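Local coordinates for protein CsuE (Acinetobacter baumannii, PDB 6FJY), which probably serves as the tip adhesin subunit of archaic chaperone-usher Csu pili, which support biofilm formation, and is captured here bound to its chaperone CsuC, at residues T60-L68 and S117-S125. Sequence-based numbering, arbitrary orientation.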
loop_
_atom_site.group_PDB
_atom_site.type_symbol
_atom_site.label_atom_id
_atom_site.label_comp_id
_atom_site.label_asym_id
_atom_site.label_seq_id
_atom_site.Cartn_x
_atom_site.Cartn_y
_atom_site.Cartn_z
ATOM N N THR D 60 1.643 -5.899 -18.102
ATOM C CA THR D 60 0.436 -5.226 -18.565
ATOM C C THR D 60 -0.635 -5.173 -17.489
ATOM O O THR D 60 -0.866 -6.155 -16.773
ATOM C CB THR D 60 -0.144 -5.925 -19.785
ATOM O OG1 THR D 60 -0.057 -7.341 -19.601
ATOM C CG2 THR D 60 0.610 -5.528 -21.028
ATOM N N ASN D 61 -1.303 -4.024 -17.408
ATOM C CA ASN D 61 -2.540 -3.893 -16.651
ATOM C C ASN D 61 -3.681 -4.407 -17.517
ATOM O O ASN D 61 -3.906 -3.895 -18.620
ATOM C CB ASN D 61 -2.771 -2.436 -16.257
ATOM C CG ASN D 61 -3.823 -2.275 -15.174
ATOM O OD1 ASN D 61 -4.641 -3.165 -14.943
ATOM N ND2 ASN D 61 -3.806 -1.123 -14.503
ATOM N N ALA D 62 -4.400 -5.416 -17.029
ATOM C CA ALA D 62 -5.423 -6.040 -17.863
ATOM C C ALA D 62 -6.590 -5.111 -18.168
ATOM O O ALA D 62 -7.395 -5.427 -19.051
ATOM C CB ALA D 62 -5.943 -7.318 -17.200
ATOM N N GLN D 63 -6.694 -3.975 -17.478
ATOM C CA GLN D 63 -7.819 -3.062 -17.644
ATOM C C GLN D 63 -7.458 -1.863 -18.514
ATOM O O GLN D 63 -8.120 -1.594 -19.520
ATOM C CB GLN D 63 -8.308 -2.592 -16.268
ATOM C CG GLN D 63 -8.107 -3.611 -15.163
ATOM C CD GLN D 63 -9.012 -4.815 -15.307
ATOM O OE1 GLN D 63 -8.546 -5.955 -15.363
ATOM N NE2 GLN D 63 -10.316 -4.569 -15.357
ATOM N N THR D 64 -6.412 -1.134 -18.140
ATOM C CA THR D 64 -6.100 0.111 -18.822
ATOM C C THR D 64 -5.284 -0.090 -20.085
ATOM O O THR D 64 -5.212 0.825 -20.913
ATOM C CB THR D 64 -5.343 1.041 -17.880
ATOM O OG1 THR D 64 -4.089 0.443 -17.529
ATOM C CG2 THR D 64 -6.147 1.271 -16.623
ATOM N N GLY D 65 -4.670 -1.254 -20.257
ATOM C CA GLY D 65 -3.692 -1.417 -21.305
ATOM C C GLY D 65 -2.378 -0.728 -21.036
ATOM O O GLY D 65 -1.481 -0.788 -21.883
ATOM N N GLU D 66 -2.240 -0.063 -19.892
ATOM C CA GLU D 66 -0.958 0.505 -19.511
ATOM C C GLU D 66 0.049 -0.608 -19.260
ATOM O O GLU D 66 -0.299 -1.698 -18.795
ATOM C CB GLU D 66 -1.098 1.378 -18.264
ATOM C CG GLU D 66 -1.957 2.615 -18.463
ATOM C CD GLU D 66 -2.230 3.348 -17.165
ATOM O OE1 GLU D 66 -1.561 4.371 -16.898
ATOM O OE2 GLU D 66 -3.111 2.892 -16.406
ATOM N N LYS D 67 1.309 -0.327 -19.580
ATOM C CA LYS D 67 2.356 -1.334 -19.543
ATOM C C LYS D 67 3.565 -0.781 -18.814
ATOM O O LYS D 67 4.073 0.287 -19.167
ATOM C CB LYS D 67 2.759 -1.784 -20.956
ATOM C CG LYS D 67 1.613 -2.299 -21.812
ATOM C CD LYS D 67 2.116 -2.962 -23.091
ATOM C CE LYS D 67 0.961 -3.481 -23.945
ATOM N NZ LYS D 67 1.306 -4.741 -24.708
ATOM N N LEU D 68 4.016 -1.501 -17.799
ATOM C CA LEU D 68 5.282 -1.197 -17.157
ATOM C C LEU D 68 6.403 -1.944 -17.867
ATOM O O LEU D 68 6.185 -2.989 -18.487
ATOM C CB LEU D 68 5.261 -1.591 -15.679
ATOM C CG LEU D 68 4.523 -0.700 -14.691
ATOM C CD1 LEU D 68 4.420 -1.423 -13.370
ATOM C CD2 LEU D 68 5.258 0.626 -14.525
ATOM N N SER D 117 -0.957 3.965 -13.569
ATOM C CA SER D 117 -2.070 3.928 -12.635
ATOM C C SER D 117 -1.950 2.727 -11.699
ATOM O O SER D 117 -1.330 1.721 -12.050
ATOM C CB SER D 117 -3.396 3.864 -13.386
ATOM O OG SER D 117 -3.497 2.671 -14.142
ATOM N N PRO D 118 -2.515 2.819 -10.494
ATOM C CA PRO D 118 -2.521 1.656 -9.604
ATOM C C PRO D 118 -3.343 0.525 -10.203
ATOM O O PRO D 118 -4.327 0.745 -10.911
ATOM C CB PRO D 118 -3.158 2.190 -8.314
ATOM C CG PRO D 118 -3.042 3.664 -8.396
ATOM C CD PRO D 118 -3.104 4.006 -9.852
ATOM N N GLY D 119 -2.923 -0.689 -9.906
ATOM C CA GLY D 119 -3.547 -1.875 -10.449
ATOM C C GLY D 119 -2.533 -2.997 -10.509
ATOM O O GLY D 119 -1.380 -2.847 -10.112
ATOM N N VAL D 120 -2.991 -4.135 -11.015
ATOM C CA VAL D 120 -2.114 -5.288 -11.184
ATOM C C VAL D 120 -1.542 -5.267 -12.592
ATOM O O VAL D 120 -2.219 -4.893 -13.558
ATOM C CB VAL D 120 -2.852 -6.604 -10.890
ATOM C CG1 VAL D 120 -3.960 -6.842 -11.908
ATOM C CG2 VAL D 120 -1.869 -7.750 -10.882
ATOM N N TYR D 121 -0.270 -5.638 -12.703
ATOM C CA TYR D 121 0.469 -5.557 -13.954
ATOM C C TYR D 121 1.150 -6.899 -14.179
ATOM O O TYR D 121 2.123 -7.230 -13.495
ATOM C CB TYR D 121 1.470 -4.401 -13.915
ATOM C CG TYR D 121 0.807 -3.041 -14.034
ATOM C CD1 TYR D 121 0.078 -2.505 -12.982
ATOM C CD2 TYR D 121 0.909 -2.298 -15.199
ATOM C CE1 TYR D 121 -0.540 -1.272 -13.090
ATOM C CE2 TYR D 121 0.300 -1.061 -15.313
ATOM C CZ TYR D 121 -0.426 -0.552 -14.253
ATOM O OH TYR D 121 -1.033 0.681 -14.366
ATOM N N GLN D 122 0.626 -7.673 -15.129
ATOM C CA GLN D 122 1.046 -9.050 -15.347
ATOM C C GLN D 122 2.049 -9.104 -16.488
ATOM O O GLN D 122 1.806 -8.538 -17.558
ATOM C CB GLN D 122 -0.155 -9.935 -15.670
ATOM C CG GLN D 122 0.155 -11.421 -15.647
ATOM C CD GLN D 122 0.463 -11.919 -14.249
ATOM O OE1 GLN D 122 1.302 -12.799 -14.059
ATOM N NE2 GLN D 122 -0.225 -11.357 -13.258
ATOM N N ALA D 123 3.175 -9.777 -16.260
ATOM C CA ALA D 123 4.151 -9.956 -17.323
ATOM C C ALA D 123 3.489 -10.630 -18.520
ATOM O O ALA D 123 2.578 -11.445 -18.373
ATOM C CB ALA D 123 5.342 -10.784 -16.830
ATOM N N ASP D 124 3.924 -10.243 -19.714
ATOM C CA ASP D 124 3.229 -10.666 -20.921
ATOM C C ASP D 124 3.562 -12.103 -21.290
ATOM O O ASP D 124 2.758 -12.774 -21.942
ATOM C CB ASP D 124 3.564 -9.711 -22.066
ATOM C CG ASP D 124 3.009 -8.323 -21.832
ATOM O OD1 ASP D 124 1.969 -8.222 -21.155
ATOM O OD2 ASP D 124 3.608 -7.342 -22.311
ATOM N N SER D 125 4.731 -12.581 -20.877
ATOM C CA SER D 125 5.142 -13.958 -21.028
ATOM C C SER D 125 5.721 -14.454 -19.713
ATOM O O SER D 125 6.386 -13.699 -18.994
ATOM C CB SER D 125 6.187 -14.116 -22.136
ATOM O OG SER D 125 6.491 -15.485 -22.337
#
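The ring of Y121 lies between N61 and L68, and this packing of both ring faces is the tight part of the contact. CB of N61 sits over one face, 3.7 Å from the ring centroid in a CH-pi contact, while CD1 of L68 covers the opposite face toward its rim. With its CG anti to the backbone N (chi1 -165°), N61 carries its amide along the ring to the phenol end, where ND2 gives Y121 OH a weak hydrogen bond of 3.3 Å. Y121 OH donates to S117 O at 2.6 Å, which helps hold that end in place. Here the hairpin of strands 58-61 and 67-73 meets the start of strand 119-136, pairing antiparallel with it through strand 58-61 in the Ig-like beta sandwich; T60 N to Q122 O and Q122 N to T60 O both measure 2.7 Å. In the turn, T64 OG1 accepts from E66 N, an ST turn, and donates to the anti lone pair of E66 OE2, positioning the carboxylate beside S117, whose N bonds E66 OE1 weakly (3.4 Å). At the exposed end T60 OG1 closely approaches D124 OD1 (2.7 Å) and Q122 O, its proton unassigned, and D124 OD2 is hydrogen-bonded to S58 OG. Looser still, K67 NZ stays 4.2 Å from D124 OD2, beyond a salt bridge.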